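Local atomic coordinates of histidine utilization repressor (Pseudomonas syringae pv. tomato, PDB entry 2PKH), a protein that probably represses the hut genes of histidine breakdown by binding the hutP region when inducer is absent, here as its C-terminal UTRA domain. Residues E19-S23 with E24-A28; I96-A100 with D101-L105. One frame throughout, in Å; residues are numbered along the deposited sequence.

Interactions 1 and 2 are both strand-to-helix junctions at the surface of the UTRA domain, the part that responds to effectors in related GntR-type repressors. In 19-28 the strand 9-20 passes into helix 22-29; in 96-105 the strand 88-97 passes into helix 100-106. Within this chain these two strands are the outermost ones of the same antiparallel sheet. The contacts do not touch: their centres are 23 Å apart and their nearest atoms about 10 Å. In interaction 1 waters link Arg25, Glu19 and the Ala21 carbonyl, one also accepting weakly from Glu24 N; in interaction 2 Glu102 takes the Glu99 amide directly. The ethanediol at interaction 1 probably came from the crystallisation liquor.

Interaction 1 of 2, residues E19-S23 with E24-A28; sequences EAAGS and ERALA. With EDO (1,2-ethanediol), chain O.
The guanidinium of Arg25 lies close to the carbonyl oxygen of Ala21, which it meets obliquely, Arg25 NE standing 3.5 Å from Ala21 O. Over one face of the group rests CB of Glu24, offset toward the rim, and Arg25 also makes a cation-pi contact with Phe57. Glu24 OE1 forms a salt bridge with Arg25 NH1 at 2.7 Å, so this neighbour both covers and pairs with it. Bends at chi2 (60°) and chi3 (75°) fold the arginine back beside Glu24, within reach of its carboxylate.

Glu19 OE2 lies well out of the guanidinium plane, 4.3 Å from Arg25 NH2, so any attraction is probably between the charges alone, with no N-H pointing at the oxygen. Between them water 1 accepts from Arg25 NE at 2.9 Å and lies within bonding distance of Glu19 OE2 and Ala21 O. Water 2 donates to Ala21 O and accepts weakly from Glu24 N. Ethanediol O1 donates to Glu19 OE2 at 2.8 Å, while Glu19 OE1 is taken by Lys17 and His39.

At the turn Gly22 has a positive phi of 69°, easy for a residue without CB. Ala26 N donates to Gly22 O at 2.9 Å and Leu27 N to Ser23 O at 3.2 Å. The small Ala21 and Ala26 fit against each other, their CB atoms 4.4 Å apart.

Ala21 is buried against Met31 and Val37, and backbone bonds from Glu19 to Val37 and from Ala21 to Gln35 tie the junction to strand 36-46 and the loop before it. Farther on, Ala28 O accepts from Arg120 of strand 113-123.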
# COMPACT_ATOMS: atom_id res chain seq x y z
N GLU B 19 4.74 -9.89 -32.43
CA GLU B 19 5.10 -11.31 -32.53
C GLU B 19 3.88 -12.12 -32.06
O GLU B 19 2.97 -11.56 -31.48
CB GLU B 19 6.28 -11.60 -31.62
CG GLU B 19 5.91 -11.20 -30.14
CD GLU B 19 7.07 -11.24 -29.19
OE1 GLU B 19 8.06 -10.56 -29.50
OE2 GLU B 19 6.99 -11.86 -28.09
N ALA B 20 3.91 -13.44 -32.25
CA ALA B 20 2.88 -14.33 -31.65
C ALA B 20 2.92 -14.33 -30.10
O ALA B 20 4.00 -14.31 -29.46
CB ALA B 20 3.00 -15.82 -32.24
N ALA B 21 1.75 -14.40 -29.48
CA ALA B 21 1.65 -14.45 -28.05
C ALA B 21 2.51 -15.58 -27.55
O ALA B 21 3.24 -15.42 -26.58
CB ALA B 21 0.17 -14.69 -27.58
N GLY B 22 2.35 -16.77 -28.15
CA GLY B 22 2.93 -17.99 -27.53
C GLY B 22 2.22 -18.40 -26.23
O GLY B 22 1.26 -17.74 -25.76
N SER B 23 2.67 -19.51 -25.63
CA SER B 23 1.96 -20.06 -24.46
C SER B 23 1.87 -19.08 -23.30
O SER B 23 0.82 -18.95 -22.64
CB SER B 23 2.61 -21.39 -24.00
OG SER B 23 2.92 -22.23 -25.12
N GLU B 24 2.98 -18.39 -23.06
CA GLU B 24 3.14 -17.53 -21.90
C GLU B 24 2.19 -16.35 -21.95
O GLU B 24 1.48 -16.08 -21.00
CB GLU B 24 4.57 -16.96 -21.91
CG GLU B 24 5.49 -17.52 -20.92
CD GLU B 24 6.40 -16.43 -20.28
OE1 GLU B 24 5.97 -15.23 -20.18
OE2 GLU B 24 7.51 -16.78 -19.83
N ARG B 25 2.24 -15.61 -23.05
CA ARG B 25 1.47 -14.39 -23.19
C ARG B 25 0.02 -14.79 -23.43
O ARG B 25 -0.91 -14.04 -23.09
CB ARG B 25 2.03 -13.50 -24.29
CG ARG B 25 3.03 -12.45 -23.80
CD ARG B 25 4.18 -13.09 -23.16
NE ARG B 25 5.08 -13.69 -24.16
CZ ARG B 25 6.28 -14.22 -23.88
NH1 ARG B 25 6.73 -14.26 -22.62
NH2 ARG B 25 7.03 -14.71 -24.86
N ALA B 26 -0.21 -15.98 -23.97
CA ALA B 26 -1.61 -16.44 -24.16
C ALA B 26 -2.34 -16.56 -22.83
O ALA B 26 -3.51 -16.15 -22.71
CB ALA B 26 -1.67 -17.75 -24.93
N LEU B 27 -1.67 -17.09 -21.81
CA LEU B 27 -2.21 -17.25 -20.48
C LEU B 27 -2.17 -15.94 -19.72
O LEU B 27 -3.11 -15.61 -18.98
CB LEU B 27 -1.37 -18.30 -19.69
CG LEU B 27 -1.37 -19.80 -20.01
CD1 LEU B 27 -0.21 -20.44 -19.24
CD2 LEU B 27 -2.69 -20.42 -19.63
N ALA B 28 -1.08 -15.17 -19.87
CA ALA B 28 -0.96 -13.87 -19.18
C ALA B 28 -2.10 -12.90 -19.64
O ALA B 28 -2.74 -12.29 -18.78
CB ALA B 28 0.48 -13.24 -19.41
C1 EDO O . 10.21 -13.05 -28.68
O1 EDO O . 9.58 -12.79 -27.40
C2 EDO O . 11.29 -12.01 -29.02
O2 EDO O . 12.46 -12.10 -28.16
O HOH W 1 5.18 -13.24 -26.98
O HOH W 2 4.76 -16.90 -25.33

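Interaction 2 of 2, residues I96-A100 with D101-L105; sequences ILAEA and DECKL
Glu102 OE1 accepts a hydrogen bond from Glu99 N at 3.0 Å, nearly straight at 167°, meeting the donor on its anti side. Glu99 is the N-cap of helix 100-106, and Glu102, three residues on, turns back to take its amide: this is one half of a capping box, the Glu99 side chain leading away. CG of Glu102 sits beside its own backbone N (chi1 -76°) and the chain runs extended from there, carrying the carboxylate back to the cap. Its other oxygen, OE2, forms a salt bridge with Arg132 of strand 126-136.

A second salt bridge closes on the exposed side, where Lys104 NZ donates to Asp101 OD1 at 2.7 Å. The lysine bends at its last torsion to bring the ammonium round, and its aliphatic chain passes over Ala100 O. Ordinary helical bonds follow, Cys103 N to Glu99 O at 2.9 Å and Lys104 N to Ala100 O at 3.1 Å.

The apolar contact between the two segments lies on the inner side. CB of Ala98 touches Cys103 SG at 3.9 Å and lies 3.8 Å from Glu102 CB, a place that suits a small methyl, and the buried cysteine is compact enough to sit there. Ala98 and Glu102 also lean on Ile134, and Leu97 packs on Pro113 of the second subunit.

Three acidic residues thus gather at the amino end of the helix, whose dipole should be kind to negative charge. Arg132, paired with Glu102, probably eases the repulsion between the carboxylates of Glu102 and Glu99, 5.4 Å apart from Glu102 OE1 to Glu99 OE2, while Lys104 balances Asp101.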
# COMPACT_ATOMS: atom_id res chain seq x y z
N ILE B 96 16.16 -13.73 -7.59
CA ILE B 96 16.79 -14.66 -8.51
C ILE B 96 18.18 -14.18 -8.90
O ILE B 96 18.56 -13.02 -8.64
CB ILE B 96 15.92 -14.76 -9.82
CG1 ILE B 96 16.00 -13.44 -10.58
CG2 ILE B 96 14.43 -15.31 -9.48
CD1 ILE B 96 15.59 -13.51 -12.09
N LEU B 97 18.91 -15.06 -9.58
CA LEU B 97 20.12 -14.66 -10.37
C LEU B 97 19.74 -14.39 -11.85
O LEU B 97 18.92 -15.10 -12.42
CB LEU B 97 21.20 -15.75 -10.28
CG LEU B 97 21.87 -15.99 -8.94
CD1 LEU B 97 23.00 -17.05 -8.99
CD2 LEU B 97 22.39 -14.64 -8.39
N ALA B 98 20.28 -13.32 -12.47
CA ALA B 98 19.91 -13.08 -13.86
C ALA B 98 20.65 -14.04 -14.81
O ALA B 98 21.67 -14.66 -14.44
CB ALA B 98 20.22 -11.61 -14.22
N GLU B 99 20.16 -14.15 -16.04
CA GLU B 99 20.85 -14.92 -17.08
C GLU B 99 22.05 -14.13 -17.54
O GLU B 99 22.08 -12.89 -17.42
CB GLU B 99 19.89 -15.12 -18.27
CG GLU B 99 18.68 -15.98 -17.93
CD GLU B 99 19.10 -17.34 -17.42
OE1 GLU B 99 19.94 -17.98 -18.07
OE2 GLU B 99 18.64 -17.73 -16.33
N ALA B 100 23.02 -14.82 -18.13
CA ALA B 100 24.24 -14.15 -18.58
C ALA B 100 23.96 -12.91 -19.49
O ALA B 100 24.58 -11.87 -19.32
CB ALA B 100 25.17 -15.16 -19.28
N ASP B 101 23.02 -12.99 -20.40
CA ASP B 101 22.79 -11.83 -21.28
C ASP B 101 22.16 -10.67 -20.52
O ASP B 101 22.44 -9.51 -20.82
CB ASP B 101 21.97 -12.18 -22.51
CG ASP B 101 22.71 -13.09 -23.47
OD1 ASP B 101 23.96 -13.06 -23.53
OD2 ASP B 101 22.02 -13.86 -24.18
N GLU B 102 21.33 -10.99 -19.53
CA GLU B 102 20.74 -9.97 -18.67
C GLU B 102 21.82 -9.32 -17.78
O GLU B 102 21.76 -8.11 -17.51
CB GLU B 102 19.64 -10.58 -17.78
CG GLU B 102 18.34 -10.88 -18.49
CD GLU B 102 17.42 -11.75 -17.71
OE1 GLU B 102 17.85 -12.43 -16.77
OE2 GLU B 102 16.23 -11.73 -17.99
N CYS B 103 22.80 -10.10 -17.28
CA CYS B 103 23.92 -9.49 -16.53
C CYS B 103 24.69 -8.50 -17.38
O CYS B 103 25.11 -7.45 -16.91
CB CYS B 103 24.89 -10.54 -15.95
SG CYS B 103 24.13 -11.57 -14.74
N LYS B 104 24.91 -8.81 -18.66
CA LYS B 104 25.62 -7.88 -19.52
C LYS B 104 24.81 -6.58 -19.70
O LYS B 104 25.34 -5.48 -19.57
CB LYS B 104 25.90 -8.56 -20.89
CG LYS B 104 26.90 -9.74 -20.74
CD LYS B 104 27.25 -10.41 -22.07
CE LYS B 104 27.58 -11.90 -21.92
NZ LYS B 104 26.47 -12.79 -22.55
N LEU B 105 23.52 -6.71 -19.97
CA LEU B 105 22.64 -5.54 -20.13
C LEU B 105 22.57 -4.66 -18.88
O LEU B 105 22.57 -3.42 -19.00
CB LEU B 105 21.22 -5.96 -20.49
CG LEU B 105 20.81 -6.45 -21.89
CD1 LEU B 105 19.31 -6.32 -21.97
CD2 LEU B 105 21.52 -5.61 -22.98